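Long-range contact in putative thiosulfate sulfurtransferase YNJE (Escherichia coli, PDB 2WLR), which catalyses the transfer of sulfur from thiosulfate to cyanide, giving thiocyanate and sulfite, as a monomeric periplasmic enzyme built from rhodanese domains: residues Gly20-Asn32 against Gly43-Trp55. Numbering follows the deposited sequence.
Sequences GKAIDTRPSAFYN and GHELAALNLSASW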
loop_
_atom_site.group_PDB
_atom_site.type_symbol
_atom_site.label_atom_id
_atom_site.label_comp_id
_atom_site.label_asym_id
_atom_site.label_seq_id
_atom_site.Cartn_x
_atom_site.Cartn_y
_atom_site.Cartn_z
ATOM N N GLY A 20 -20.573 -16.781 -11.700
ATOM C CA GLY A 20 -20.822 -15.403 -11.282
ATOM C C GLY A 20 -19.665 -14.833 -10.502
ATOM O O GLY A 20 -18.663 -15.504 -10.260
ATOM N N LYS A 21 -19.814 -13.570 -10.112
ATOM C CA LYS A 21 -18.812 -12.869 -9.329
ATOM C C LYS A 21 -19.468 -12.209 -8.109
ATOM O O LYS A 21 -20.575 -11.683 -8.195
ATOM C CB LYS A 21 -18.118 -11.806 -10.179
ATOM C CG LYS A 21 -17.191 -12.407 -11.249
ATOM C CD LYS A 21 -16.534 -11.352 -12.130
ATOM C CE LYS A 21 -15.738 -12.006 -13.255
ATOM N NZ LYS A 21 -16.645 -12.655 -14.251
ATOM N N ALA A 22 -18.792 -12.291 -6.972
ATOM C CA ALA A 22 -19.234 -11.608 -5.753
ATOM C C ALA A 22 -18.568 -10.225 -5.658
ATOM O O ALA A 22 -17.410 -10.051 -6.028
ATOM C CB ALA A 22 -18.914 -12.469 -4.518
ATOM N N ILE A 23 -19.327 -9.266 -5.118
ATOM C CA ILE A 23 -18.811 -7.903 -4.929
ATOM C C ILE A 23 -19.076 -7.469 -3.478
ATOM O O ILE A 23 -20.211 -7.417 -3.015
ATOM C CB ILE A 23 -19.448 -6.873 -5.864
ATOM C CG1 ILE A 23 -19.219 -7.290 -7.319
ATOM C CG2 ILE A 23 -18.891 -5.500 -5.535
ATOM C CD1 ILE A 23 -19.815 -6.324 -8.356
ATOM N N ASP A 24 -17.978 -7.224 -2.778
ATOM C CA ASP A 24 -17.940 -6.791 -1.386
ATOM C C ASP A 24 -18.034 -5.274 -1.402
ATOM O O ASP A 24 -17.160 -4.597 -1.952
ATOM C CB ASP A 24 -16.604 -7.276 -0.812
ATOM C CG ASP A 24 -16.470 -7.106 0.673
ATOM O OD1 ASP A 24 -17.001 -6.168 1.261
ATOM O OD2 ASP A 24 -15.773 -7.961 1.295
ATOM N N THR A 25 -19.121 -4.741 -0.868
ATOM C CA THR A 25 -19.409 -3.310 -0.881
ATOM C C THR A 25 -18.908 -2.536 0.342
ATOM O O THR A 25 -19.141 -1.343 0.461
ATOM C CB THR A 25 -20.915 -3.065 -1.083
ATOM O OG1 THR A 25 -21.620 -3.458 0.089
ATOM C CG2 THR A 25 -21.436 -3.798 -2.349
ATOM N N ARG A 26 -18.149 -3.215 1.200
ATOM C CA ARG A 26 -17.606 -2.593 2.390
ATOM C C ARG A 26 -16.312 -1.829 2.070
ATOM O O ARG A 26 -15.701 -2.073 1.066
ATOM C CB ARG A 26 -17.252 -3.695 3.391
ATOM C CG ARG A 26 -18.438 -4.485 3.868
ATOM C CD ARG A 26 -18.050 -5.585 4.819
ATOM N NE ARG A 26 -17.189 -6.531 4.145
ATOM C CZ ARG A 26 -16.561 -7.532 4.755
ATOM N NH1 ARG A 26 -16.683 -7.716 6.067
ATOM N NH2 ARG A 26 -15.769 -8.315 4.077
ATOM N N PRO A 27 -15.868 -0.960 2.971
ATOM C CA PRO A 27 -14.550 -0.351 2.787
ATOM C C PRO A 27 -13.453 -1.416 2.708
ATOM O O PRO A 27 -13.578 -2.532 3.227
ATOM C CB PRO A 27 -14.379 0.512 4.038
ATOM C CG PRO A 27 -15.754 0.829 4.449
ATOM C CD PRO A 27 -16.574 -0.376 4.129
ATOM N N SER A 28 -12.352 -1.056 2.086
ATOM C CA SER A 28 -11.305 -2.023 1.815
ATOM C C SER A 28 -10.653 -2.617 3.066
ATOM O O SER A 28 -10.154 -3.706 3.035
ATOM C CB SER A 28 -10.248 -1.446 0.875
ATOM O OG SER A 28 -9.527 -0.392 1.488
ATOM N N ALA A 29 -10.668 -1.882 4.174
ATOM C CA ALA A 29 -10.110 -2.406 5.385
ATOM C C ALA A 29 -10.735 -3.738 5.730
ATOM O O ALA A 29 -10.048 -4.682 6.094
ATOM C CB ALA A 29 -10.316 -1.448 6.517
ATOM N N PHE A 30 -12.049 -3.818 5.567
ATOM C CA PHE A 30 -12.778 -5.043 5.923
ATOM C C PHE A 30 -12.588 -6.102 4.843
ATOM O O PHE A 30 -12.404 -7.274 5.141
ATOM C CB PHE A 30 -14.242 -4.741 6.232
ATOM C CG PHE A 30 -14.427 -3.683 7.289
ATOM C CD1 PHE A 30 -13.796 -3.799 8.506
ATOM C CD2 PHE A 30 -15.166 -2.560 7.028
ATOM C CE1 PHE A 30 -13.923 -2.821 9.479
ATOM C CE2 PHE A 30 -15.319 -1.579 8.000
ATOM C CZ PHE A 30 -14.690 -1.712 9.217
ATOM N N TYR A 31 -12.634 -5.703 3.601
ATOM C CA TYR A 31 -12.303 -6.601 2.497
ATOM C C TYR A 31 -10.923 -7.224 2.723
ATOM O O TYR A 31 -10.732 -8.406 2.506
ATOM C CB TYR A 31 -12.330 -5.819 1.177
ATOM C CG TYR A 31 -11.929 -6.581 -0.058
ATOM C CD1 TYR A 31 -12.803 -7.374 -0.748
ATOM C CD2 TYR A 31 -10.647 -6.491 -0.529
ATOM C CE1 TYR A 31 -12.450 -8.035 -1.881
ATOM C CE2 TYR A 31 -10.268 -7.177 -1.683
ATOM C CZ TYR A 31 -11.172 -7.932 -2.336
ATOM O OH TYR A 31 -10.810 -8.625 -3.485
ATOM N N ASN A 32 -9.957 -6.412 3.146
ATOM C CA ASN A 32 -8.588 -6.887 3.332
ATOM C C ASN A 32 -8.442 -7.912 4.455
ATOM O O ASN A 32 -7.477 -8.677 4.486
ATOM C CB ASN A 32 -7.626 -5.731 3.600
ATOM C CG ASN A 32 -7.432 -4.810 2.414
ATOM O OD1 ASN A 32 -7.687 -5.182 1.261
ATOM N ND2 ASN A 32 -6.858 -3.647 2.685
ATOM N N GLY A 43 -12.085 -11.005 6.341
ATOM C CA GLY A 43 -11.841 -11.136 4.918
ATOM C C GLY A 43 -13.084 -11.099 4.056
ATOM O O GLY A 43 -14.165 -10.771 4.505
ATOM N N HIS A 44 -12.893 -11.524 2.793
ATOM C CA HIS A 44 -13.914 -11.484 1.752
ATOM C C HIS A 44 -14.191 -12.855 1.197
ATOM O O HIS A 44 -13.434 -13.786 1.377
ATOM C CB HIS A 44 -13.505 -10.533 0.605
ATOM C CG HIS A 44 -12.106 -10.739 0.093
ATOM N ND1 HIS A 44 -11.769 -11.565 -0.963
ATOM C CD2 HIS A 44 -10.959 -10.148 0.472
ATOM C CE1 HIS A 44 -10.464 -11.444 -1.190
ATOM N NE2 HIS A 44 -9.955 -10.612 -0.311
ATOM N N GLU A 45 -15.314 -12.977 0.524
ATOM C CA GLU A 45 -15.620 -14.246 -0.084
ATOM C C GLU A 45 -14.676 -14.544 -1.233
ATOM O O GLU A 45 -14.130 -13.653 -1.856
ATOM C CB GLU A 45 -17.069 -14.294 -0.525
ATOM C CG GLU A 45 -18.076 -14.153 0.621
ATOM C CD GLU A 45 -18.229 -15.371 1.468
ATOM O OE1 GLU A 45 -17.525 -16.370 1.235
ATOM O OE2 GLU A 45 -19.102 -15.337 2.352
ATOM N N LEU A 46 -14.471 -15.828 -1.494
ATOM C CA LEU A 46 -13.558 -16.269 -2.530
ATOM C C LEU A 46 -13.775 -15.575 -3.870
ATOM O O LEU A 46 -14.880 -15.552 -4.413
ATOM C CB LEU A 46 -13.640 -17.800 -2.690
ATOM C CG LEU A 46 -12.724 -18.442 -3.722
ATOM C CD1 LEU A 46 -11.253 -18.311 -3.327
ATOM C CD2 LEU A 46 -13.111 -19.925 -3.845
ATOM N N ALA A 47 -12.686 -15.000 -4.359
ATOM C CA ALA A 47 -12.643 -14.330 -5.645
ATOM C C ALA A 47 -13.474 -13.047 -5.702
ATOM O O ALA A 47 -13.628 -12.467 -6.775
ATOM C CB ALA A 47 -13.019 -15.304 -6.789
ATOM N N ALA A 48 -13.952 -12.560 -4.543
ATOM C CA ALA A 48 -14.796 -11.364 -4.539
ATOM C C ALA A 48 -13.992 -10.162 -4.992
ATOM O O ALA A 48 -12.797 -10.044 -4.747
ATOM C CB ALA A 48 -15.319 -11.038 -3.153
ATOM N N LEU A 49 -14.724 -9.269 -5.635
ATOM C CA LEU A 49 -14.238 -7.933 -5.959
ATOM C C LEU A 49 -14.603 -7.002 -4.799
ATOM O O LEU A 49 -15.548 -7.277 -4.049
ATOM C CB LEU A 49 -14.865 -7.419 -7.284
ATOM C CG LEU A 49 -14.713 -8.371 -8.479
ATOM C CD1 LEU A 49 -15.368 -7.761 -9.710
ATOM C CD2 LEU A 49 -13.243 -8.738 -8.738
ATOM N N ASN A 50 -13.895 -5.886 -4.684
ATOM C CA ASN A 50 -14.214 -4.851 -3.700
ATOM C C ASN A 50 -14.663 -3.620 -4.479
ATOM O O ASN A 50 -13.883 -3.017 -5.258
ATOM C CB ASN A 50 -12.986 -4.516 -2.875
ATOM C CG ASN A 50 -13.281 -3.648 -1.621
ATOM O OD1 ASN A 50 -14.447 -3.592 -1.104
ATOM N ND2 ASN A 50 -12.270 -3.008 -1.148
ATOM N N LEU A 51 -15.887 -3.215 -4.213
ATOM C CA LEU A 51 -16.409 -1.964 -4.758
ATOM C C LEU A 51 -17.110 -1.280 -3.615
ATOM O O LEU A 51 -18.305 -1.501 -3.378
ATOM C CB LEU A 51 -17.355 -2.199 -5.937
ATOM C CG LEU A 51 -17.835 -0.949 -6.684
ATOM C CD1 LEU A 51 -16.688 -0.103 -7.233
ATOM C CD2 LEU A 51 -18.800 -1.316 -7.823
ATOM N N SER A 52 -16.359 -0.510 -2.858
ATOM C CA SER A 52 -16.896 0.127 -1.663
ATOM C C SER A 52 -17.919 1.185 -2.023
ATOM O O SER A 52 -17.618 2.077 -2.835
ATOM C CB SER A 52 -15.788 0.719 -0.849
ATOM O OG SER A 52 -16.296 1.241 0.344
ATOM N N ALA A 53 -19.081 1.160 -1.385
ATOM C CA ALA A 53 -20.094 2.197 -1.643
ATOM C C ALA A 53 -19.532 3.578 -1.354
ATOM O O ALA A 53 -19.914 4.525 -1.995
ATOM C CB ALA A 53 -21.362 1.977 -0.826
ATOM N N SER A 54 -18.620 3.688 -0.387
ATOM C CA SER A 54 -17.977 4.961 -0.041
ATOM C C SER A 54 -17.103 5.541 -1.142
ATOM O O SER A 54 -16.741 6.711 -1.066
ATOM C CB SER A 54 -17.143 4.800 1.227
ATOM O OG SER A 54 -16.060 3.915 1.028
ATOM N N TRP A 55 -16.765 4.751 -2.161
ATOM C CA TRP A 55 -16.002 5.283 -3.280
ATOM C C TRP A 55 -16.831 5.900 -4.368
ATOM O O TRP A 55 -16.287 6.619 -5.206
ATOM C CB TRP A 55 -15.212 4.177 -3.980
ATOM C CG TRP A 55 -14.285 3.374 -3.135
ATOM C CD1 TRP A 55 -13.774 3.705 -1.932
ATOM C CD2 TRP A 55 -13.723 2.114 -3.485
ATOM N NE1 TRP A 55 -12.953 2.688 -1.475
ATOM C CE2 TRP A 55 -12.879 1.720 -2.439
ATOM C CE3 TRP A 55 -13.846 1.290 -4.595
ATOM C CZ2 TRP A 55 -12.228 0.470 -2.451
ATOM C CZ3 TRP A 55 -13.182 0.103 -4.618
ATOM C CH2 TRP A 55 -12.386 -0.296 -3.549
HETATM O O HOH W 1 -16.611 -14.153 -6.595
HETATM O O HOH W 2 -18.650 1.320 1.881
HETATM O O HOH W 3 -15.434 -10.161 7.012
HETATM O O HOH W 4 -11.329 1.676 1.380
HETATM O O HOH W 5 -13.205 -8.556 7.334
#
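Y31 and H44 stack across the beta-alpha-beta unit of the first rhodanese domain, where strand 21-24, helix 28-32 and edge strand 49-50 come together. Their rings form an offset stack, centroids 3.8 Å apart and planes only 8° from parallel. N50 packs on the opposite face of the tyrosine: its CB sits over the middle of the Y31 ring, 3.5 Å from the centroid in a CH-pi contact, so the phenol is held flat between two side chains of the same segment. With CG anti to the backbone N (chi1 176°), Y31 swings its ring off the helix and in between them, and its OH donates to A48 O at 2.7 Å. Cut back to an alanine, this position is likely to leave a gap between H44 and N50, and A48 O without its hydroxyl donor.

Alongside this stack the strands pair in parallel. L49 N donates to A22 O, D24 N donates to L49 O, and L51 N donates to D24 O. On the face shared by I23 and L49, I23 CG2 packs against L51 CB at 3.7 Å. Y82, from the neighbouring strand 79-82, receives the hydroxyl of T25 through its backbone O.

D24 turns its carboxylate to the side of the sheet where N50 lies, and R26 grips it side-on, NE to OD1 and NH2 to OD2. D24 OD1 also takes R26 N in an Asx turn. The bend at chi3 (-62°) brings the guanidinium round edge-on to the carboxylate, and R26 NH2 spends its other hydrogen on G43 O, 3.0 Å away and well above that carbonyl's plane.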